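Local atomic coordinates of pentafunctional AROM polypeptide (Schizosaccharomyces pombe, PDB entry 5SWV), a protein that probably carries out five successive steps of the shikimate pathway, the deposited part holding the 3-dehydroquinate dehydratase and shikimate dehydrogenase activities. Residues V167-G172 and I199-G204; I399-R404 and I422-S427. All blocks are in the same frame, centred on the assembly; numbering follows the deposited sequence.

Contact 1: residues V167-G172 and I199-G204; sequences VIKLVG and ILFNMG
Lys169 to Gly172 pair one for one with Ile199 to Asn202 in parallel register, the two short strand axes running 22° apart. Backbone bonds join them throughout. The first runs from Ile199 N to Ile168 O (2.8 Å), and the last from Met203 N to Gly172 O (2.8 Å). The link from Phe201 N to Leu170 O is weak, at 3.4 Å.

On one face, Val171 sits over the ring of Phe201. Its CG2 lies 3.9 Å from the ring centroid in a CH-pi contact, offset toward the rim. Phe201 has CG between its backbone N and carbonyl carbon (chi1 60°), which brings the ring back to Val171. Lys169 NZ comes to the edge of the same ring, 3.8 Å from Phe201 CZ. The other branch of Val171, CG1, meets Met203 CE at 3.6 Å. Further back, Val167 CG1 packs on Ile199 CG1.

The opposite face carries Leu170, Leu200 and Asn202. Leu200 CD1 reaches back to Leu170 CB at 3.9 Å. Asn202 OD1 lies beside Gly172 CA, and its amide is held by Trp148 and Asn180. This face is covered by helix 177-193. With that helix between them, the two strands form a right-handed beta-alpha-beta unit of the type I dehydroquinase TIM barrel, with Lys169, Val171, Ile199 and Phe201 turned to the barrel interior.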
ATOM      1  N   VAL A 167      21.210  -0.902  -5.961  1.00 35.96           N
ATOM      2  CA  VAL A 167      20.639   0.173  -6.775  1.00 35.14           C
ATOM      3  C   VAL A 167      21.673   1.285  -6.851  1.00 34.85           C
ATOM      4  O   VAL A 167      22.439   1.464  -5.905  1.00 35.49           O
ATOM      5  CB  VAL A 167      19.359   0.756  -6.138  1.00 34.77           C
ATOM      6  CG1 VAL A 167      18.766   1.873  -7.018  1.00 34.47           C
ATOM      7  CG2 VAL A 167      18.345  -0.351  -5.863  1.00 33.98           C
ATOM      8  N   ILE A 168      21.713   2.019  -7.963  1.00 34.16           N
ATOM      9  CA  ILE A 168      22.605   3.175  -8.078  1.00 33.10           C
ATOM     10  C   ILE A 168      21.743   4.395  -8.304  1.00 32.96           C
ATOM     11  O   ILE A 168      20.815   4.365  -9.096  1.00 32.24           O
ATOM     12  CB  ILE A 168      23.634   3.022  -9.199  1.00 33.10           C
ATOM     13  CG1 ILE A 168      24.535   1.815  -8.917  1.00 33.47           C
ATOM     14  CG2 ILE A 168      24.480   4.284  -9.313  1.00 32.99           C
ATOM     15  CD1 ILE A 168      25.562   1.510  -9.997  1.00 33.86           C
ATOM     16  N   LYS A 169      22.049   5.465  -7.581  1.00 33.61           N
ATOM     17  CA  LYS A 169      21.317   6.712  -7.676  1.00 33.85           C
ATOM     18  C   LYS A 169      22.307   7.808  -8.047  1.00 34.10           C
ATOM     19  O   LYS A 169      23.237   8.079  -7.299  1.00 33.29           O
ATOM     20  CB  LYS A 169      20.644   7.001  -6.352  1.00 34.20           C
ATOM     21  CG  LYS A 169      19.805   8.261  -6.316  1.00 34.98           C
ATOM     22  CD  LYS A 169      19.337   8.502  -4.888  1.00 36.06           C
ATOM     23  CE  LYS A 169      19.221   9.984  -4.583  1.00 37.71           C
ATOM     24  NZ  LYS A 169      17.832  10.475  -4.761  1.00 38.57           N
ATOM     25  N   LEU A 170      22.106   8.422  -9.210  1.00 34.83           N
ATOM     26  CA  LEU A 170      22.962   9.513  -9.676  1.00 35.40           C
ATOM     27  C   LEU A 170      22.078  10.713  -9.928  1.00 35.79           C
ATOM     28  O   LEU A 170      21.105  10.608 -10.676  1.00 35.18           O
ATOM     29  CB  LEU A 170      23.674   9.125 -10.962  1.00 35.51           C
ATOM     30  CG  LEU A 170      24.514   7.857 -10.902  1.00 36.09           C
ATOM     31  CD1 LEU A 170      25.100   7.570 -12.275  1.00 36.33           C
ATOM     32  CD2 LEU A 170      25.620   7.958  -9.855  1.00 36.24           C
ATOM     33  N   VAL A 171      22.414  11.845  -9.306  1.00 36.13           N
ATOM     34  CA  VAL A 171      21.600  13.048  -9.427  1.00 36.50           C
ATOM     35  C   VAL A 171      22.429  14.264  -9.785  1.00 36.53           C
ATOM     36  O   VAL A 171      23.268  14.678  -9.008  1.00 36.46           O
ATOM     37  CB  VAL A 171      20.840  13.358  -8.131  1.00 36.24           C
ATOM     38  CG1 VAL A 171      19.935  14.571  -8.345  1.00 36.12           C
ATOM     39  CG2 VAL A 171      20.038  12.142  -7.689  1.00 36.10           C
ATOM     40  N   GLY A 172      22.165  14.846 -10.949  1.00 37.07           N
ATOM     41  CA  GLY A 172      22.856  16.051 -11.386  1.00 38.18           C
ATOM     42  C   GLY A 172      22.099  17.293 -10.977  1.00 39.21           C
ATOM     43  O   GLY A 172      21.019  17.197 -10.395  1.00 39.09           O
ATOM     44  N   ILE A 199      18.387   4.812 -10.453  1.00 37.15           N
ATOM     45  CA  ILE A 199      17.650   6.063 -10.231  1.00 36.07           C
ATOM     46  C   ILE A 199      18.517   7.190 -10.794  1.00 34.78           C
ATOM     47  O   ILE A 199      19.671   7.329 -10.419  1.00 34.01           O
ATOM     48  CB  ILE A 199      17.394   6.339  -8.735  1.00 36.28           C
ATOM     49  CG1 ILE A 199      16.777   5.126  -8.039  1.00 36.49           C
ATOM     50  CG2 ILE A 199      16.469   7.538  -8.558  1.00 36.26           C
ATOM     51  CD1 ILE A 199      16.678   5.280  -6.535  1.00 36.44           C
ATOM     52  N   LEU A 200      17.945   8.010 -11.661  1.00 34.34           N
ATOM     53  CA  LEU A 200      18.711   8.984 -12.425  1.00 34.38           C
ATOM     54  C   LEU A 200      17.868  10.183 -12.825  1.00 33.37           C
ATOM     55  O   LEU A 200      16.873  10.040 -13.515  1.00 32.91           O
ATOM     56  CB  LEU A 200      19.260   8.295 -13.659  1.00 35.64           C
ATOM     57  CG  LEU A 200      20.068   9.116 -14.664  1.00 36.88           C
ATOM     58  CD1 LEU A 200      21.370   9.576 -14.029  1.00 37.22           C
ATOM     59  CD2 LEU A 200      20.330   8.304 -15.930  1.00 37.43           C
ATOM     60  N   PHE A 201      18.279  11.364 -12.379  1.00 33.15           N
ATOM     61  CA  PHE A 201      17.592  12.621 -12.692  1.00 32.62           C
ATOM     62  C   PHE A 201      18.458  13.816 -12.334  1.00 32.69           C
ATOM     63  O   PHE A 201      19.545  13.660 -11.797  1.00 31.67           O
ATOM     64  CB  PHE A 201      16.254  12.720 -11.958  1.00 31.92           C
ATOM     65  CG  PHE A 201      16.366  12.678 -10.467  1.00 31.54           C
ATOM     66  CD1 PHE A 201      16.439  11.458  -9.793  1.00 31.53           C
ATOM     67  CD2 PHE A 201      16.346  13.846  -9.718  1.00 31.65           C
ATOM     68  CE1 PHE A 201      16.518  11.413  -8.405  1.00 31.12           C
ATOM     69  CE2 PHE A 201      16.414  13.805  -8.325  1.00 31.48           C
ATOM     70  CZ  PHE A 201      16.515  12.588  -7.673  1.00 31.18           C
ATOM     71  N   ASN A 202      17.967  15.003 -12.678  1.00 33.58           N
ATOM     72  CA  ASN A 202      18.588  16.256 -12.315  1.00 34.28           C
ATOM     73  C   ASN A 202      17.668  16.977 -11.363  1.00 35.56           C
ATOM     74  O   ASN A 202      16.465  17.116 -11.634  1.00 34.69           O
ATOM     75  CB  ASN A 202      18.808  17.136 -13.534  1.00 34.29           C
ATOM     76  CG  ASN A 202      19.766  16.519 -14.538  1.00 34.34           C
ATOM     77  OD1 ASN A 202      20.851  16.069 -14.178  1.00 34.37           O
ATOM     78  ND2 ASN A 202      19.374  16.503 -15.805  1.00 34.43           N
ATOM     79  N   MET A 203      18.232  17.421 -10.243  1.00 37.06           N
ATOM     80  CA  MET A 203      17.532  18.340  -9.367  1.00 38.85           C
ATOM     81  C   MET A 203      17.623  19.757  -9.939  1.00 38.47           C
ATOM     82  O   MET A 203      18.296  19.987 -10.952  1.00 38.53           O
ATOM     83  CB  MET A 203      18.045  18.228  -7.933  1.00 40.86           C
ATOM     84  CG  MET A 203      19.482  18.664  -7.669  1.00 43.30           C
ATOM     85  SD  MET A 203      20.064  18.376  -5.970  1.00 45.91           S
ATOM     86  CE  MET A 203      19.361  16.793  -5.544  1.00 45.39           C
ATOM     87  N   GLY A 204      16.926  20.689  -9.301  1.00 38.13           N
ATOM     88  CA  GLY A 204      16.783  22.047  -9.808  1.00 38.13           C
ATOM     89  C   GLY A 204      15.452  22.174 -10.508  1.00 38.88           C
ATOM     90  O   GLY A 204      14.934  21.195 -11.034  1.00 38.47           O
TER

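Contact 2: residues I399-R404 and I422-S427; sequences IYLLNR and IHIIDS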
ATOM      1  N   ILE A 399     -10.678 -18.896  15.221  1.00 37.34           N
ATOM      2  CA  ILE A 399     -11.710 -18.216  14.466  1.00 36.58           C
ATOM      3  C   ILE A 399     -13.043 -18.892  14.799  1.00 36.45           C
ATOM      4  O   ILE A 399     -13.354 -19.961  14.256  1.00 35.92           O
ATOM      5  CB  ILE A 399     -11.410 -18.286  12.947  1.00 36.23           C
ATOM      6  CG1 ILE A 399     -10.009 -17.737  12.641  1.00 36.26           C
ATOM      7  CG2 ILE A 399     -12.429 -17.493  12.155  1.00 36.01           C
ATOM      8  CD1 ILE A 399      -9.473 -18.092  11.271  1.00 36.11           C
ATOM      9  N   TYR A 400     -13.811 -18.282  15.709  1.00 36.02           N
ATOM     10  CA  TYR A 400     -15.130 -18.803  16.086  1.00 36.01           C
ATOM     11  C   TYR A 400     -16.160 -18.485  15.009  1.00 35.45           C
ATOM     12  O   TYR A 400     -16.137 -17.398  14.417  1.00 34.64           O
ATOM     13  CB  TYR A 400     -15.561 -18.295  17.477  1.00 36.44           C
ATOM     14  CG  TYR A 400     -14.746 -18.945  18.570  1.00 37.01           C
ATOM     15  CD1 TYR A 400     -13.525 -18.399  18.977  1.00 37.52           C
ATOM     16  CD2 TYR A 400     -15.145 -20.147  19.145  1.00 37.35           C
ATOM     17  CE1 TYR A 400     -12.743 -19.015  19.955  1.00 37.81           C
ATOM     18  CE2 TYR A 400     -14.374 -20.768  20.123  1.00 37.97           C
ATOM     19  CZ  TYR A 400     -13.167 -20.198  20.527  1.00 38.08           C
ATOM     20  OH  TYR A 400     -12.386 -20.807  21.493  1.00 38.53           O
ATOM     21  N   LEU A 401     -17.045 -19.447  14.749  1.00 34.83           N
ATOM     22  CA  LEU A 401     -18.026 -19.343  13.674  1.00 34.97           C
ATOM     23  C   LEU A 401     -19.432 -19.643  14.181  1.00 35.59           C
ATOM     24  O   LEU A 401     -19.685 -20.724  14.702  1.00 36.16           O
ATOM     25  CB  LEU A 401     -17.658 -20.304  12.562  1.00 34.80           C
ATOM     26  CG  LEU A 401     -18.565 -20.344  11.329  1.00 35.45           C
ATOM     27  CD1 LEU A 401     -18.711 -18.978  10.667  1.00 35.99           C
ATOM     28  CD2 LEU A 401     -18.028 -21.342  10.318  1.00 35.54           C
ATOM     29  N   LEU A 402     -20.348 -18.695  14.000  1.00 35.88           N
ATOM     30  CA  LEU A 402     -21.651 -18.740  14.636  1.00 36.47           C
ATOM     31  C   LEU A 402     -22.774 -18.562  13.632  1.00 37.26           C
ATOM     32  O   LEU A 402     -22.768 -17.600  12.851  1.00 37.82           O
ATOM     33  CB  LEU A 402     -21.738 -17.648  15.684  1.00 36.91           C
ATOM     34  CG  LEU A 402     -23.088 -17.483  16.403  1.00 38.24           C
ATOM     35  CD1 LEU A 402     -23.506 -18.738  17.173  1.00 38.26           C
ATOM     36  CD2 LEU A 402     -23.020 -16.287  17.342  1.00 38.79           C
ATOM     37  N   ASN A 403     -23.752 -19.471  13.693  1.00 38.09           N
ATOM     38  CA  ASN A 403     -24.896 -19.491  12.789  1.00 39.12           C
ATOM     39  C   ASN A 403     -26.169 -20.046  13.409  1.00 40.66           C
ATOM     40  O   ASN A 403     -26.163 -20.591  14.511  1.00 41.87           O
ATOM     41  CB  ASN A 403     -24.544 -20.310  11.551  1.00 38.93           C
ATOM     42  CG  ASN A 403     -23.624 -19.561  10.617  1.00 38.58           C
ATOM     43  OD1 ASN A 403     -24.020 -18.567  10.029  1.00 38.86           O
ATOM     44  ND2 ASN A 403     -22.382 -20.008  10.509  1.00 38.34           N
ATOM     45  N   ARG A 404     -27.265 -19.889  12.675  1.00 42.17           N
ATOM     46  CA  ARG A 404     -28.562 -20.442  13.054  1.00 43.11           C
ATOM     47  C   ARG A 404     -28.497 -21.954  13.113  1.00 42.24           C
ATOM     48  O   ARG A 404     -29.084 -22.536  13.997  1.00 42.94           O
ATOM     49  CB  ARG A 404     -29.661 -20.016  12.069  1.00 44.38           C
ATOM     50  CG  ARG A 404     -30.056 -18.547  12.164  1.00 45.52           C
ATOM     51  CD  ARG A 404     -30.637 -18.070  10.842  1.00 46.67           C
ATOM     52  NE  ARG A 404     -31.209 -16.721  10.917  1.00 47.82           N
ATOM     53  CZ  ARG A 404     -32.402 -16.414  11.437  1.00 48.47           C
ATOM     54  NH1 ARG A 404     -33.178 -17.355  11.962  1.00 49.49           N
ATOM     55  NH2 ARG A 404     -32.828 -15.152  11.434  1.00 48.52           N
ATOM     56  N   ILE A 422     -10.708 -22.926  12.575  1.00 35.71           N
ATOM     57  CA  ILE A 422     -12.136 -22.641  12.660  1.00 37.16           C
ATOM     58  C   ILE A 422     -12.727 -23.482  13.781  1.00 38.17           C
ATOM     59  O   ILE A 422     -12.493 -24.675  13.818  1.00 39.21           O
ATOM     60  CB  ILE A 422     -12.870 -22.935  11.338  1.00 37.18           C
ATOM     61  CG1 ILE A 422     -12.250 -22.105  10.209  1.00 36.88           C
ATOM     62  CG2 ILE A 422     -14.358 -22.598  11.465  1.00 37.24           C
ATOM     63  CD1 ILE A 422     -12.739 -22.468   8.826  1.00 36.83           C
ATOM     64  N   HIS A 423     -13.467 -22.845  14.688  1.00 39.54           N
ATOM     65  CA  HIS A 423     -14.172 -23.517  15.782  1.00 40.49           C
ATOM     66  C   HIS A 423     -15.634 -23.143  15.727  1.00 40.05           C
ATOM     67  O   HIS A 423     -15.993 -22.013  16.022  1.00 41.06           O
ATOM     68  CB  HIS A 423     -13.564 -23.116  17.121  1.00 42.49           C
ATOM     69  CG  HIS A 423     -12.131 -23.513  17.246  1.00 45.66           C
ATOM     70  ND1 HIS A 423     -11.739 -24.825  17.424  1.00 47.69           N
ATOM     71  CD2 HIS A 423     -10.993 -22.792  17.132  1.00 47.32           C
ATOM     72  CE1 HIS A 423     -10.420 -24.890  17.447  1.00 48.73           C
ATOM     73  NE2 HIS A 423      -9.943 -23.668  17.284  1.00 48.77           N
ATOM     74  N   ILE A 424     -16.475 -24.087  15.328  1.00 40.10           N
ATOM     75  CA  ILE A 424     -17.910 -23.842  15.169  1.00 39.88           C
ATOM     76  C   ILE A 424     -18.581 -23.794  16.540  1.00 39.94           C
ATOM     77  O   ILE A 424     -18.212 -24.528  17.442  1.00 38.49           O
ATOM     78  CB  ILE A 424     -18.555 -24.932  14.272  1.00 40.41           C
ATOM     79  CG1 ILE A 424     -18.012 -24.830  12.840  1.00 40.10           C
ATOM     80  CG2 ILE A 424     -20.075 -24.824  14.268  1.00 40.78           C
ATOM     81  CD1 ILE A 424     -18.215 -26.072  12.006  1.00 40.04           C
ATOM     82  N   ILE A 425     -19.553 -22.900  16.675  1.00 41.43           N
ATOM     83  CA  ILE A 425     -20.380 -22.765  17.867  1.00 42.82           C
ATOM     84  C   ILE A 425     -21.801 -23.145  17.492  1.00 44.78           C
ATOM     85  O   ILE A 425     -22.358 -22.560  16.570  1.00 44.90           O
ATOM     86  CB  ILE A 425     -20.403 -21.306  18.358  1.00 42.75           C
ATOM     87  CG1 ILE A 425     -19.005 -20.876  18.804  1.00 42.29           C
ATOM     88  CG2 ILE A 425     -21.415 -21.130  19.489  1.00 42.97           C
ATOM     89  CD1 ILE A 425     -18.882 -19.388  19.055  1.00 42.34           C
ATOM     90  N   ASP A 426     -22.373 -24.103  18.219  1.00 48.54           N
ATOM     91  CA  ASP A 426     -23.745 -24.569  18.026  1.00 51.66           C
ATOM     92  C   ASP A 426     -24.641 -23.747  18.931  1.00 54.21           C
ATOM     93  O   ASP A 426     -24.545 -23.823  20.160  1.00 54.35           O
ATOM     94  CB  ASP A 426     -23.864 -26.064  18.381  1.00 53.43           C
ATOM     95  CG  ASP A 426     -25.249 -26.667  18.054  1.00 54.64           C
ATOM     96  OD1 ASP A 426     -26.141 -25.996  17.485  1.00 54.33           O
ATOM     97  OD2 ASP A 426     -25.448 -27.846  18.402  1.00 57.10           O
ATOM     98  N   SER A 427     -25.517 -22.960  18.320  1.00 56.92           N
ATOM     99  CA  SER A 427     -26.437 -22.122  19.073  1.00 59.54           C
ATOM    100  C   SER A 427     -27.503 -22.921  19.840  1.00 63.24           C
ATOM    101  O   SER A 427     -28.144 -22.365  20.729  1.00 64.05           O
ATOM    102  CB  SER A 427     -27.085 -21.073  18.160  1.00 58.98           C
ATOM    103  OG  SER A 427     -27.445 -21.608  16.902  1.00 57.55           O
TER
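Ile399 pairs with Ile422, and the two parallel strands run with short axes 31° apart. Ile399 O accepts His423 N at 2.9 Å. The donor lies above the carbonyl plane, 36° out of it.

Tyr400 comes next, on the face it shares with His423 and Ile425. Its CG is anti to the carbonyl carbon (chi1 -71°), and the ring stands out from the sheet and leans toward His423 and Ile425. Ring atom CE2 touches His423 CB at 3.9 Å. The two aromatic rings meet only obliquely. Ile425 crosses the tyrosine side chain at about a right angle, with its CD1 3.8 Å from Tyr400 CD2. The phenol OH is hydrogen-bonded to Glu434.

Both backbone polar groups of Leu401 bond to strand 422-426. Its N donates to His423 O at 3.1 Å, and its O accepts Ile425 N at 2.9 Å. Its side chain is on the other face, where it lies alongside that of Ile422 and points the same way. Leu401 CD2 meets Ile422 CG2 at 4.0 Å.

Leu402 returns to the Tyr400 face. Its CD1 reaches Ile425 CG2 at 3.9 Å, so Ile425 bridges two side chains, with CD1 on Tyr400 and CG2 on Leu402. At Asn403 the bond comes from the side chain of Ser427: its OG donates to Asn403 O at 2.9 Å, in the carbonyl plane. A weak bond links the same hydroxyl to Lys456.

Strand 422-426 is the outermost of a parallel six-stranded sheet in Rossmann order. Strand 398-403 lies between it and strand 374-378. Helix 406-413 covers Ile424, and helix 382-393 packs on Ile399 and Ile422.

From the N terminus, the chain first builds the dehydroquinase barrel. Contact 1 closes a loop there by pairing strand 167-173 with strand 198-203, after helix 177-193. Strand 218-220 then completes the barrel, and the chain goes on through the mixed sheet that begins with strand 253-257. Only later does contact 2 open. It closes a shorter loop around helix 406-413 in the parallel sheet of the shikimate dehydrogenase part. The two loops follow in series and neither nest nor cross. The centres of contact 1 and contact 2 are about 57 Å apart, on opposite sides of the chain's centre. The nearest atoms of contact 1 and contact 2 are about 37 Å apart. Each ties together neighbouring strands within its own sheet.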